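Local coordinates for NIF3-related protein (Bacillus cereus, PDB 2GX8) that is of unknown function but belongs to the NIF3 family, carries a dimetal site that holds zinc, and has an inserted domain thought to be regulatory, at residues H66-L71 with I82-N87; P155-E160 with E265-G270; V166-T171 with V226-I231. All coordinates share one frame; numbering follows the deposited sequence.

Contact 1. Residues H66-L71 with I82-N87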
ATOM      1  N   HIS C  66     -41.417 -11.078 -18.937  1.00 55.18           N
ATOM      2  CA  HIS C  66     -41.226 -11.949 -17.776  1.00 54.16           C
ATOM      3  C   HIS C  66     -39.881 -11.709 -17.146  1.00 52.63           C
ATOM      4  O   HIS C  66     -38.898 -11.536 -17.853  1.00 53.46           O
ATOM      5  CB  HIS C  66     -41.230 -13.421 -18.174  1.00 54.91           C
ATOM      6  CG  HIS C  66     -42.546 -13.933 -18.660  1.00 55.33           C
ATOM      7  ND1 HIS C  66     -42.968 -13.784 -19.966  1.00 58.48           N
ATOM      8  CD2 HIS C  66     -43.511 -14.643 -18.031  1.00 55.54           C
ATOM      9  CE1 HIS C  66     -44.152 -14.348 -20.108  1.00 57.59           C
ATOM     10  NE2 HIS C  66     -44.501 -14.879 -18.949  1.00 57.22           N
ATOM     11  N   VAL C  67     -39.843 -11.732 -15.816  1.00 51.29           N
ATOM     12  CA  VAL C  67     -38.601 -11.530 -15.035  1.00 50.41           C
ATOM     13  C   VAL C  67     -38.440 -12.669 -14.018  1.00 50.82           C
ATOM     14  O   VAL C  67     -39.442 -13.163 -13.489  1.00 49.68           O
ATOM     15  CB  VAL C  67     -38.645 -10.178 -14.268  1.00 50.98           C
ATOM     16  CG1 VAL C  67     -37.308  -9.799 -13.713  1.00 45.90           C
ATOM     17  CG2 VAL C  67     -39.146  -9.042 -15.214  1.00 50.35           C
ATOM     18  N   LEU C  68     -37.189 -13.072 -13.729  1.00 50.68           N
ATOM     19  CA  LEU C  68     -36.930 -14.128 -12.754  1.00 50.62           C
ATOM     20  C   LEU C  68     -36.132 -13.617 -11.543  1.00 53.14           C
ATOM     21  O   LEU C  68     -35.079 -12.963 -11.705  1.00 53.96           O
ATOM     22  CB  LEU C  68     -36.153 -15.287 -13.405  1.00 51.15           C
ATOM     23  CG  LEU C  68     -35.915 -16.578 -12.611  1.00 50.00           C
ATOM     24  CD1 LEU C  68     -37.231 -17.304 -12.344  1.00 47.27           C
ATOM     25  CD2 LEU C  68     -34.954 -17.509 -13.355  1.00 46.20           C
ATOM     26  N   ILE C  69     -36.620 -13.911 -10.340  1.00 51.49           N
ATOM     27  CA  ILE C  69     -35.881 -13.549  -9.158  1.00 50.13           C
ATOM     28  C   ILE C  69     -35.078 -14.787  -8.743  1.00 51.24           C
ATOM     29  O   ILE C  69     -35.644 -15.878  -8.564  1.00 50.51           O
ATOM     30  CB  ILE C  69     -36.784 -13.109  -7.999  1.00 51.03           C
ATOM     31  CG1 ILE C  69     -37.876 -12.140  -8.487  1.00 46.57           C
ATOM     32  CG2 ILE C  69     -35.959 -12.433  -6.940  1.00 47.90           C
ATOM     33  CD1 ILE C  69     -37.302 -10.878  -9.099  1.00 45.53           C
ATOM     34  N   ALA C  70     -33.765 -14.611  -8.588  1.00 50.16           N
ATOM     35  CA  ALA C  70     -32.877 -15.709  -8.191  1.00 51.23           C
ATOM     36  C   ALA C  70     -31.987 -15.322  -7.035  1.00 51.54           C
ATOM     37  O   ALA C  70     -31.810 -14.136  -6.764  1.00 52.93           O
ATOM     38  CB  ALA C  70     -31.996 -16.142  -9.383  1.00 49.04           C
ATOM     39  N   LEU C  71     -31.428 -16.330  -6.364  1.00 52.13           N
ATOM     40  CA  LEU C  71     -30.430 -16.101  -5.336  1.00 52.82           C
ATOM     41  C   LEU C  71     -29.054 -16.265  -6.034  1.00 55.89           C
ATOM     42  O   LEU C  71     -28.256 -15.320  -6.107  1.00 58.34           O
ATOM     43  CB  LEU C  71     -30.631 -17.049  -4.145  1.00 51.64           C
ATOM     44  CG  LEU C  71     -29.520 -17.088  -3.081  1.00 52.72           C
ATOM     45  CD1 LEU C  71     -29.405 -15.760  -2.394  1.00 53.56           C
ATOM     46  CD2 LEU C  71     -29.737 -18.178  -2.046  1.00 47.44           C
ATOM     47  N   ILE C  82     -35.153 -19.433 -19.566  1.00 55.91           N
ATOM     48  CA  ILE C  82     -35.429 -19.717 -20.971  1.00 54.74           C
ATOM     49  C   ILE C  82     -36.771 -20.461 -21.132  1.00 56.01           C
ATOM     50  O   ILE C  82     -37.512 -20.229 -22.118  1.00 55.24           O
ATOM     51  CB  ILE C  82     -34.237 -20.475 -21.607  1.00 54.11           C
ATOM     52  CG1 ILE C  82     -32.983 -19.633 -21.465  1.00 50.83           C
ATOM     53  CG2 ILE C  82     -34.450 -20.761 -23.075  1.00 53.00           C
ATOM     54  CD1 ILE C  82     -31.746 -20.323 -21.915  1.00 50.31           C
ATOM     55  N   GLN C  83     -37.117 -21.321 -20.171  1.00 56.20           N
ATOM     56  CA  GLN C  83     -38.395 -22.054 -20.272  1.00 57.77           C
ATOM     57  C   GLN C  83     -39.598 -21.174 -19.924  1.00 57.27           C
ATOM     58  O   GLN C  83     -40.752 -21.539 -20.194  1.00 57.73           O
ATOM     59  CB  GLN C  83     -38.393 -23.326 -19.414  1.00 58.06           C
ATOM     60  CG  GLN C  83     -37.449 -24.429 -19.899  1.00 62.58           C
ATOM     61  CD  GLN C  83     -37.858 -25.076 -21.251  1.00 68.94           C
ATOM     62  OE1 GLN C  83     -36.997 -25.505 -22.029  1.00 69.13           O
ATOM     63  NE2 GLN C  83     -39.168 -25.148 -21.523  1.00 69.20           N
ATOM     64  N   LEU C  84     -39.313 -20.018 -19.326  1.00 56.81           N
ATOM     65  CA  LEU C  84     -40.338 -19.070 -18.892  1.00 55.85           C
ATOM     66  C   LEU C  84     -40.513 -17.885 -19.838  1.00 55.91           C
ATOM     67  O   LEU C  84     -41.591 -17.278 -19.878  1.00 56.76           O
ATOM     68  CB  LEU C  84     -40.003 -18.545 -17.494  1.00 56.04           C
ATOM     69  CG  LEU C  84     -40.118 -19.492 -16.303  1.00 54.07           C
ATOM     70  CD1 LEU C  84     -39.475 -18.853 -15.115  1.00 52.42           C
ATOM     71  CD2 LEU C  84     -41.593 -19.841 -16.027  1.00 53.16           C
ATOM     72  N   GLY C  85     -39.465 -17.571 -20.603  1.00 55.35           N
ATOM     73  CA  GLY C  85     -39.472 -16.413 -21.511  1.00 53.00           C
ATOM     74  C   GLY C  85     -38.986 -15.168 -20.766  1.00 52.29           C
ATOM     75  O   GLY C  85     -39.356 -14.038 -21.090  1.00 50.67           O
ATOM     76  N   ALA C  86     -38.142 -15.384 -19.759  1.00 51.10           N
ATOM     77  CA  ALA C  86     -37.622 -14.290 -18.962  1.00 51.43           C
ATOM     78  C   ALA C  86     -36.329 -13.783 -19.569  1.00 52.47           C
ATOM     79  O   ALA C  86     -35.355 -14.531 -19.725  1.00 55.08           O
ATOM     80  CB  ALA C  86     -37.392 -14.741 -17.518  1.00 50.01           C
ATOM     81  N   ASN C  87     -36.285 -12.508 -19.903  1.00 52.78           N
ATOM     82  CA  ASN C  87     -35.040 -11.994 -20.451  1.00 53.43           C
ATOM     83  C   ASN C  87     -34.306 -11.069 -19.490  1.00 53.06           C
ATOM     84  O   ASN C  87     -33.472 -10.261 -19.919  1.00 54.56           O
ATOM     85  CB  ASN C  87     -35.261 -11.351 -21.836  1.00 52.65           C
ATOM     86  CG  ASN C  87     -36.259 -10.224 -21.806  1.00 50.61           C
ATOM     87  OD1 ASN C  87     -36.983 -10.051 -20.836  1.00 53.90           O
ATOM     88  ND2 ASN C  87     -36.309  -9.446 -22.886  1.00 48.89           N
TER
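His66 lays its imidazole ring against the chain where helix 75-84 runs out: the carbonyl oxygen of Leu84 sits over the centre of one ring face, 3.6 Å above the plane. With CG anti to its own carbonyl carbon (chi1 -68°), the ring is carried out beside the helix, and His66 CB rests 3.5 Å from Gly85 O. The neighbouring ring of His385, on strand 383-386, lies nearly parallel to that of His66. This is the looser side of the contact, where Leu84 and His66 are partly exposed and Gly85, the first residue to leave helical geometry, with positive phi, is exposed.

Packing tightens inward. Ala86 is buried, its CA donating a C-H contact to His66 O at 3.2 Å, while its CB lies 4.3 Å from Leu68 CB. Leu68 CD1 meets Leu84 CD1 at 3.9 Å, the two side chains crossing at about a right angle. Only a weak hydrogen bond, Asn87 N to His66 O at 3.5 Å, spans the segments; the side-chain ND2 of Asn87 is hydrogen-bonded to Pro63 O. The contact packs the first strand of a beta-alpha-beta unit against the C-terminal part of its helix and the turn into parallel strand 88-91.

Contact 2. Residues P155-E160 with E265-G270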
ATOM      1  N   PRO C 155     -25.502  -1.608  12.176  1.00 49.37           N
ATOM      2  CA  PRO C 155     -25.759  -0.393  11.425  1.00 48.79           C
ATOM      3  C   PRO C 155     -24.665  -0.183  10.371  1.00 48.01           C
ATOM      4  O   PRO C 155     -23.440  -0.208  10.729  1.00 48.23           O
ATOM      5  CB  PRO C 155     -25.664   0.694  12.506  1.00 48.57           C
ATOM      6  CG  PRO C 155     -25.951  -0.032  13.787  1.00 48.76           C
ATOM      7  CD  PRO C 155     -25.271  -1.326  13.604  1.00 48.78           C
ATOM      8  N   THR C 156     -25.150   0.118   9.096  1.00 47.55           N
ATOM      9  CA  THR C 156     -24.169   0.339   8.034  1.00 47.34           C
ATOM     10  C   THR C 156     -24.505   1.610   7.301  1.00 48.02           C
ATOM     11  O   THR C 156     -23.658   2.197   6.625  1.00 48.60           O
ATOM     12  CB  THR C 156     -24.125  -0.810   6.987  1.00 47.80           C
ATOM     13  OG1 THR C 156     -25.389  -0.921   6.316  1.00 48.21           O
ATOM     14  CG2 THR C 156     -23.742  -2.144   7.628  1.00 45.00           C
ATOM     15  N   TYR C 157     -25.749   2.049   7.446  1.00 47.84           N
ATOM     16  CA  TYR C 157     -26.198   3.233   6.745  1.00 47.49           C
ATOM     17  C   TYR C 157     -27.233   4.046   7.533  1.00 47.13           C
ATOM     18  O   TYR C 157     -28.155   3.490   8.120  1.00 46.60           O
ATOM     19  CB  TYR C 157     -26.750   2.822   5.366  1.00 47.77           C
ATOM     20  CG  TYR C 157     -27.200   3.979   4.511  1.00 48.56           C
ATOM     21  CD1 TYR C 157     -26.287   4.688   3.726  1.00 46.57           C
ATOM     22  CD2 TYR C 157     -28.540   4.379   4.496  1.00 48.81           C
ATOM     23  CE1 TYR C 157     -26.704   5.764   2.951  1.00 48.45           C
ATOM     24  CE2 TYR C 157     -28.964   5.456   3.724  1.00 48.05           C
ATOM     25  CZ  TYR C 157     -28.044   6.135   2.954  1.00 47.94           C
ATOM     26  OH  TYR C 157     -28.466   7.204   2.197  1.00 52.90           O
ATOM     27  N   ALA C 158     -27.046   5.363   7.541  1.00 47.42           N
ATOM     28  CA  ALA C 158     -27.983   6.332   8.136  1.00 48.12           C
ATOM     29  C   ALA C 158     -27.961   7.531   7.202  1.00 48.95           C
ATOM     30  O   ALA C 158     -26.931   8.197   7.051  1.00 48.49           O
ATOM     31  CB  ALA C 158     -27.562   6.739   9.524  1.00 47.46           C
ATOM     32  N   GLU C 159     -29.095   7.786   6.562  1.00 50.33           N
ATOM     33  CA  GLU C 159     -29.221   8.856   5.589  1.00 52.63           C
ATOM     34  C   GLU C 159     -28.886  10.209   6.230  1.00 53.89           C
ATOM     35  O   GLU C 159     -29.273  10.455   7.376  1.00 54.36           O
ATOM     36  CB  GLU C 159     -30.674   8.879   5.100  1.00 53.04           C
ATOM     37  CG  GLU C 159     -30.965   9.797   3.929  1.00 54.55           C
ATOM     38  CD  GLU C 159     -31.079   9.082   2.612  1.00 57.29           C
ATOM     39  OE1 GLU C 159     -32.011   8.260   2.457  1.00 58.65           O
ATOM     40  OE2 GLU C 159     -30.271   9.379   1.714  1.00 59.54           O
ATOM     41  N   GLU C 160     -28.128  11.058   5.532  1.00 55.14           N
ATOM     42  CA  GLU C 160     -27.864  12.425   6.018  1.00 56.48           C
ATOM     43  C   GLU C 160     -29.172  13.211   5.861  1.00 55.17           C
ATOM     44  O   GLU C 160     -29.875  13.063   4.849  1.00 54.16           O
ATOM     45  CB  GLU C 160     -26.760  13.123   5.208  1.00 56.54           C
ATOM     46  CG  GLU C 160     -25.365  12.518   5.336  1.00 60.46           C
ATOM     47  CD  GLU C 160     -24.337  13.175   4.398  1.00 60.95           C
ATOM     48  OE1 GLU C 160     -24.565  14.318   3.944  1.00 65.33           O
ATOM     49  OE2 GLU C 160     -23.295  12.542   4.105  1.00 67.45           O
ATOM     50  N   GLU C 265     -33.516   6.991   9.565  1.00 71.92           N
ATOM     51  CA  GLU C 265     -33.599   5.725  10.269  1.00 71.20           C
ATOM     52  C   GLU C 265     -32.324   4.936   9.944  1.00 68.55           C
ATOM     53  O   GLU C 265     -31.872   4.925   8.791  1.00 68.05           O
ATOM     54  CB  GLU C 265     -34.902   4.947   9.969  1.00 71.22           C
ATOM     55  CG  GLU C 265     -35.045   4.264   8.583  1.00 73.64           C
ATOM     56  CD  GLU C 265     -36.379   3.481   8.424  1.00 75.27           C
ATOM     57  OE1 GLU C 265     -37.405   3.937   8.980  1.00 81.74           O
ATOM     58  OE2 GLU C 265     -36.416   2.422   7.736  1.00 79.55           O
ATOM     59  N   THR C 266     -31.698   4.373  10.978  1.00 65.42           N
ATOM     60  CA  THR C 266     -30.516   3.541  10.795  1.00 63.87           C
ATOM     61  C   THR C 266     -30.922   2.295  10.030  1.00 61.98           C
ATOM     62  O   THR C 266     -31.963   1.689  10.316  1.00 60.18           O
ATOM     63  CB  THR C 266     -29.952   3.017  12.126  1.00 64.98           C
ATOM     64  OG1 THR C 266     -29.850   4.080  13.070  1.00 66.05           O
ATOM     65  CG2 THR C 266     -28.576   2.429  11.915  1.00 66.15           C
ATOM     66  N   LEU C 267     -30.097   1.950   9.046  1.00 60.49           N
ATOM     67  CA  LEU C 267     -30.235   0.747   8.236  1.00 58.72           C
ATOM     68  C   LEU C 267     -28.913  -0.026   8.363  1.00 57.76           C
ATOM     69  O   LEU C 267     -27.858   0.566   8.639  1.00 56.59           O
ATOM     70  CB  LEU C 267     -30.545   1.086   6.770  1.00 58.48           C
ATOM     71  CG  LEU C 267     -31.918   1.710   6.426  1.00 59.18           C
ATOM     72  CD1 LEU C 267     -31.905   2.376   5.079  1.00 58.71           C
ATOM     73  CD2 LEU C 267     -33.059   0.705   6.506  1.00 61.30           C
ATOM     74  N   GLY C 268     -28.980  -1.345   8.192  1.00 56.68           N
ATOM     75  CA  GLY C 268     -27.805  -2.179   8.315  1.00 54.32           C
ATOM     76  C   GLY C 268     -28.015  -3.657   8.084  1.00 53.92           C
ATOM     77  O   GLY C 268     -29.016  -4.089   7.549  1.00 55.22           O
ATOM     78  N   LEU C 269     -27.048  -4.444   8.506  1.00 54.51           N
ATOM     79  CA  LEU C 269     -27.100  -5.868   8.284  1.00 55.16           C
ATOM     80  C   LEU C 269     -27.728  -6.608   9.442  1.00 55.02           C
ATOM     81  O   LEU C 269     -27.426  -6.308  10.579  1.00 57.23           O
ATOM     82  CB  LEU C 269     -25.686  -6.398   8.074  1.00 53.21           C
ATOM     83  CG  LEU C 269     -24.998  -5.940   6.798  1.00 55.03           C
ATOM     84  CD1 LEU C 269     -23.557  -6.374   6.872  1.00 47.16           C
ATOM     85  CD2 LEU C 269     -25.720  -6.514   5.567  1.00 51.07           C
ATOM     86  N   GLY C 270     -28.583  -7.579   9.139  1.00 55.80           N
ATOM     87  CA  GLY C 270     -29.234  -8.416  10.152  1.00 55.02           C
ATOM     88  C   GLY C 270     -30.221  -7.743  11.071  1.00 55.76           C
ATOM     89  O   GLY C 270     -30.221  -6.511  11.191  1.00 56.65           O
TER
HETATM   90  O   HOH W   1     -31.637   6.237   6.605  1.00 54.51           O
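Strands 155-160 and 265-268 run antiparallel, 142° between their directions, and are joined through a classic beta bulge: Thr156 and Tyr157 both face Leu267. The carbonyl oxygen of Leu267 takes two N-H groups. Thr156 N reaches Leu267 O at 2.8 Å in the carbonyl plane, on a lone pair, whereas Tyr157 N comes from above that plane. In return Leu267 N gives a short bond of 2.6 Å to Tyr157 O, directed nearly along the C=O axis. Farther along, a water bridges the backbones, donating to Glu265 O and accepting from Glu159 N.

Just before the bulge, Pro155 pairs with Gly268 as a non-hydrogen-bonded pair, their CA atoms 4.1 Å apart. Tyr157 and Leu267 lie side by side on one face of the sheet, pointing the same way. Tyr157 has CG anti to the backbone N (chi1 -178°), which brings the ring edge, at Tyr157 CD2, to 4.0 Å from Leu267 CD1. Leu46 packs on both residues, and Val132 of helix 128-132 touches Thr156 and Leu267. Leu269, where the chain turns a corner, touches the zinc ligand Asp131. Thr156 OG1 is buried without a polar partner, 3.4 Å from Gly268 CA, and Pro155 CB presses against Thr266 CG2 at 3.4 Å, tighter than usual van der Waals contact.

Contact 3. Residues V166-T171 with V226-I231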
ATOM      1  N   VAL C 166     -37.712  27.422   2.556  1.00 54.53           N
ATOM      2  CA  VAL C 166     -38.108  28.112   1.323  1.00 53.72           C
ATOM      3  C   VAL C 166     -38.931  29.374   1.695  1.00 54.34           C
ATOM      4  O   VAL C 166     -39.617  29.414   2.729  1.00 54.89           O
ATOM      5  CB  VAL C 166     -38.813  27.136   0.343  1.00 55.16           C
ATOM      6  CG1 VAL C 166     -40.179  26.673   0.902  1.00 54.29           C
ATOM      7  CG2 VAL C 166     -38.969  27.742  -1.091  1.00 52.61           C
ATOM      8  N   PHE C 167     -38.825  30.422   0.888  1.00 55.41           N
ATOM      9  CA  PHE C 167     -39.534  31.701   1.149  1.00 55.01           C
ATOM     10  C   PHE C 167     -40.597  31.875   0.088  1.00 55.66           C
ATOM     11  O   PHE C 167     -40.282  31.849  -1.099  1.00 56.09           O
ATOM     12  CB  PHE C 167     -38.515  32.846   1.154  1.00 54.88           C
ATOM     13  CG  PHE C 167     -37.405  32.629   2.144  1.00 52.44           C
ATOM     14  CD1 PHE C 167     -36.275  31.905   1.794  1.00 53.56           C
ATOM     15  CD2 PHE C 167     -37.528  33.075   3.441  1.00 50.94           C
ATOM     16  CE1 PHE C 167     -35.247  31.666   2.727  1.00 52.64           C
ATOM     17  CE2 PHE C 167     -36.522  32.842   4.357  1.00 51.62           C
ATOM     18  CZ  PHE C 167     -35.395  32.128   4.005  1.00 52.34           C
ATOM     19  N   VAL C 168     -41.854  32.022   0.515  1.00 56.02           N
ATOM     20  CA  VAL C 168     -42.992  32.027  -0.405  1.00 56.42           C
ATOM     21  C   VAL C 168     -44.011  33.092  -0.018  1.00 57.52           C
ATOM     22  O   VAL C 168     -44.259  33.296   1.165  1.00 58.88           O
ATOM     23  CB  VAL C 168     -43.782  30.668  -0.341  1.00 55.81           C
ATOM     24  CG1 VAL C 168     -44.725  30.515  -1.533  1.00 55.79           C
ATOM     25  CG2 VAL C 168     -42.872  29.462  -0.309  1.00 57.53           C
ATOM     26  N   PRO C 169     -44.600  33.791  -1.003  1.00 58.44           N
ATOM     27  CA  PRO C 169     -45.688  34.690  -0.626  1.00 59.20           C
ATOM     28  C   PRO C 169     -46.870  33.898  -0.015  1.00 60.18           C
ATOM     29  O   PRO C 169     -47.109  32.748  -0.400  1.00 59.59           O
ATOM     30  CB  PRO C 169     -46.098  35.299  -1.971  1.00 59.33           C
ATOM     31  CG  PRO C 169     -45.640  34.313  -2.991  1.00 58.09           C
ATOM     32  CD  PRO C 169     -44.330  33.862  -2.450  1.00 58.01           C
ATOM     33  N   VAL C 170     -47.579  34.516   0.937  1.00 61.48           N
ATOM     34  CA  VAL C 170     -48.733  33.908   1.640  1.00 61.89           C
ATOM     35  C   VAL C 170     -49.792  33.393   0.673  1.00 62.00           C
ATOM     36  O   VAL C 170     -50.526  32.444   0.989  1.00 62.98           O
ATOM     37  CB  VAL C 170     -49.388  34.883   2.697  1.00 62.15           C
ATOM     38  CG1 VAL C 170     -50.548  34.214   3.408  1.00 62.78           C
ATOM     39  CG2 VAL C 170     -48.355  35.375   3.761  1.00 62.19           C
ATOM     40  N   THR C 171     -49.867  34.000  -0.512  1.00 61.67           N
ATOM     41  CA  THR C 171     -50.807  33.541  -1.535  1.00 61.22           C
ATOM     42  C   THR C 171     -50.460  32.126  -1.988  1.00 60.95           C
ATOM     43  O   THR C 171     -51.341  31.329  -2.275  1.00 60.88           O
ATOM     44  CB  THR C 171     -50.839  34.462  -2.772  1.00 61.13           C
ATOM     45  OG1 THR C 171     -49.518  34.608  -3.308  1.00 60.11           O
ATOM     46  CG2 THR C 171     -51.400  35.830  -2.419  1.00 62.75           C
ATOM     47  N   VAL C 226     -43.449  34.268   3.842  1.00 57.84           N
ATOM     48  CA  VAL C 226     -43.536  33.121   4.731  1.00 56.64           C
ATOM     49  C   VAL C 226     -42.272  32.289   4.572  1.00 56.10           C
ATOM     50  O   VAL C 226     -41.829  32.010   3.455  1.00 56.15           O
ATOM     51  CB  VAL C 226     -44.825  32.290   4.436  1.00 55.86           C
ATOM     52  CG1 VAL C 226     -44.904  31.060   5.297  1.00 56.60           C
ATOM     53  CG2 VAL C 226     -46.008  33.121   4.696  1.00 55.34           C
ATOM     54  N   ARG C 227     -41.684  31.938   5.710  1.00 56.54           N
ATOM     55  CA  ARG C 227     -40.474  31.152   5.784  1.00 55.63           C
ATOM     56  C   ARG C 227     -40.935  29.763   6.158  1.00 54.83           C
ATOM     57  O   ARG C 227     -41.324  29.510   7.309  1.00 56.05           O
ATOM     58  CB  ARG C 227     -39.552  31.699   6.879  1.00 56.58           C
ATOM     59  CG  ARG C 227     -38.113  31.319   6.720  1.00 56.63           C
ATOM     60  CD  ARG C 227     -37.220  31.571   7.967  1.00 57.08           C
ATOM     61  NE  ARG C 227     -36.975  30.339   8.717  1.00 61.47           N
ATOM     62  CZ  ARG C 227     -35.806  29.714   8.817  1.00 59.26           C
ATOM     63  NH1 ARG C 227     -34.702  30.185   8.258  1.00 61.99           N
ATOM     64  NH2 ARG C 227     -35.732  28.612   9.514  1.00 60.30           N
ATOM     65  N   ILE C 228     -40.914  28.867   5.180  1.00 54.39           N
ATOM     66  CA  ILE C 228     -41.342  27.496   5.379  1.00 52.74           C
ATOM     67  C   ILE C 228     -40.134  26.594   5.495  1.00 52.46           C
ATOM     68  O   ILE C 228     -39.265  26.595   4.635  1.00 52.55           O
ATOM     69  CB  ILE C 228     -42.207  26.979   4.188  1.00 52.95           C
ATOM     70  CG1 ILE C 228     -43.398  27.923   3.914  1.00 54.22           C
ATOM     71  CG2 ILE C 228     -42.687  25.521   4.439  1.00 48.85           C
ATOM     72  CD1 ILE C 228     -44.185  27.597   2.639  1.00 52.55           C
ATOM     73  N   GLU C 229     -40.083  25.816   6.560  1.00 52.66           N
ATOM     74  CA  GLU C 229     -38.997  24.866   6.711  1.00 53.48           C
ATOM     75  C   GLU C 229     -39.541  23.459   6.859  1.00 54.42           C
ATOM     76  O   GLU C 229     -40.655  23.255   7.375  1.00 54.97           O
ATOM     77  CB  GLU C 229     -38.073  25.231   7.860  1.00 53.36           C
ATOM     78  CG  GLU C 229     -38.674  25.152   9.208  1.00 57.89           C
ATOM     79  CD  GLU C 229     -37.658  25.396  10.291  1.00 63.64           C
ATOM     80  OE1 GLU C 229     -36.898  26.373  10.199  1.00 69.90           O
ATOM     81  OE2 GLU C 229     -37.621  24.612  11.254  1.00 67.89           O
ATOM     82  N   THR C 230     -38.767  22.495   6.379  1.00 54.96           N
ATOM     83  CA  THR C 230     -39.163  21.099   6.439  1.00 55.04           C
ATOM     84  C   THR C 230     -37.902  20.252   6.326  1.00 57.34           C
ATOM     85  O   THR C 230     -36.909  20.668   5.704  1.00 58.17           O
ATOM     86  CB  THR C 230     -40.186  20.739   5.339  1.00 53.57           C
ATOM     87  OG1 THR C 230     -40.891  19.550   5.705  1.00 55.34           O
ATOM     88  CG2 THR C 230     -39.535  20.548   4.004  1.00 50.24           C
ATOM     89  N   ILE C 231     -37.931  19.090   6.962  1.00 57.33           N
ATOM     90  CA  ILE C 231     -36.799  18.188   6.976  1.00 58.21           C
ATOM     91  C   ILE C 231     -36.888  17.160   5.821  1.00 57.71           C
ATOM     92  O   ILE C 231     -37.975  16.755   5.408  1.00 56.97           O
ATOM     93  CB  ILE C 231     -36.674  17.522   8.405  1.00 59.41           C
ATOM     94  CG1 ILE C 231     -35.338  16.774   8.596  1.00 59.88           C
ATOM     95  CG2 ILE C 231     -37.891  16.642   8.725  1.00 59.69           C
ATOM     96  CD1 ILE C 231     -35.115  16.250  10.017  1.00 58.49           C
TER
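Phe167 lies alongside the aliphatic part of Arg227, its CE2 only 3.2 Å from Arg227 CG, with CD2 and CZ a little farther from the same carbon. The two side chains point the same way from one face of the sheet, and the guanidinium plane is turned 71° from the ring, so it is the methylenes that meet the phenyl group and no flat stack forms. Arg227 swings CG to the side remote from its amide nitrogen (chi1 -158°) and bends at chi3, which takes the guanidinium on to Glu229. There Arg227 NH2 makes a salt bridge to Glu229 OE1 at 2.6 Å, though as a hydrogen bond it is weak and bent. Charges from other chains join in: Arg227 NH1 also pairs with Glu229 of the fourth subunit, and Glu229 OE1 with Arg227 of the third. Phe196 of the fourth subunit meets the Phe167 ring, so this face is part of a subunit interface.

The other face is apolar. Val166 CG1 lies beside Ile228 CB, and Val168 CG2 touches Ile228 CD1 at 3.7 Å; Val176 of helix 170-182 packs on both valines. Where the strand has given way to that helix, Val170 CG2 crosses to Val226 CG2 at 3.4 Å, closer than usual for two carbons.

Between the faces the backbones are firmly tied. Val166 and Ile228 exchange two hydrogen bonds, as do Val168 and Val226, the longest being Val226 N to Val168 O at 3.0 Å. Phe167 and Arg227 form the non-hydrogen-bonded pair between them, where Phe167 CA makes a C-H contact to Val226 O. The whole is an antiparallel beta sheet with helix 170-182 on one face and neighbouring subunits on the other, an arrangement of the alpha/beta sandwich kind.

From the N terminus, contact 1 closes first, a short loop in which helix 75-84 links neighbouring parallel strands of the five-stranded sheet. It is complete before contact 2 opens. Strand 150-168 then serves both remaining contacts: its earlier part pairs with 265-268, its end with 226-231. Contact 3 is therefore nested inside the long loop closed by contact 2, the chain passing through helix 170-182 and strand 194-206 before its return. Their nearest atoms are about 8 Å apart, their centres 31 Å. Contact 2 ties the strands leading out and back, whereas contacts 1 and 3 lie on opposite sides of the chain's centre, 49 Å between centres.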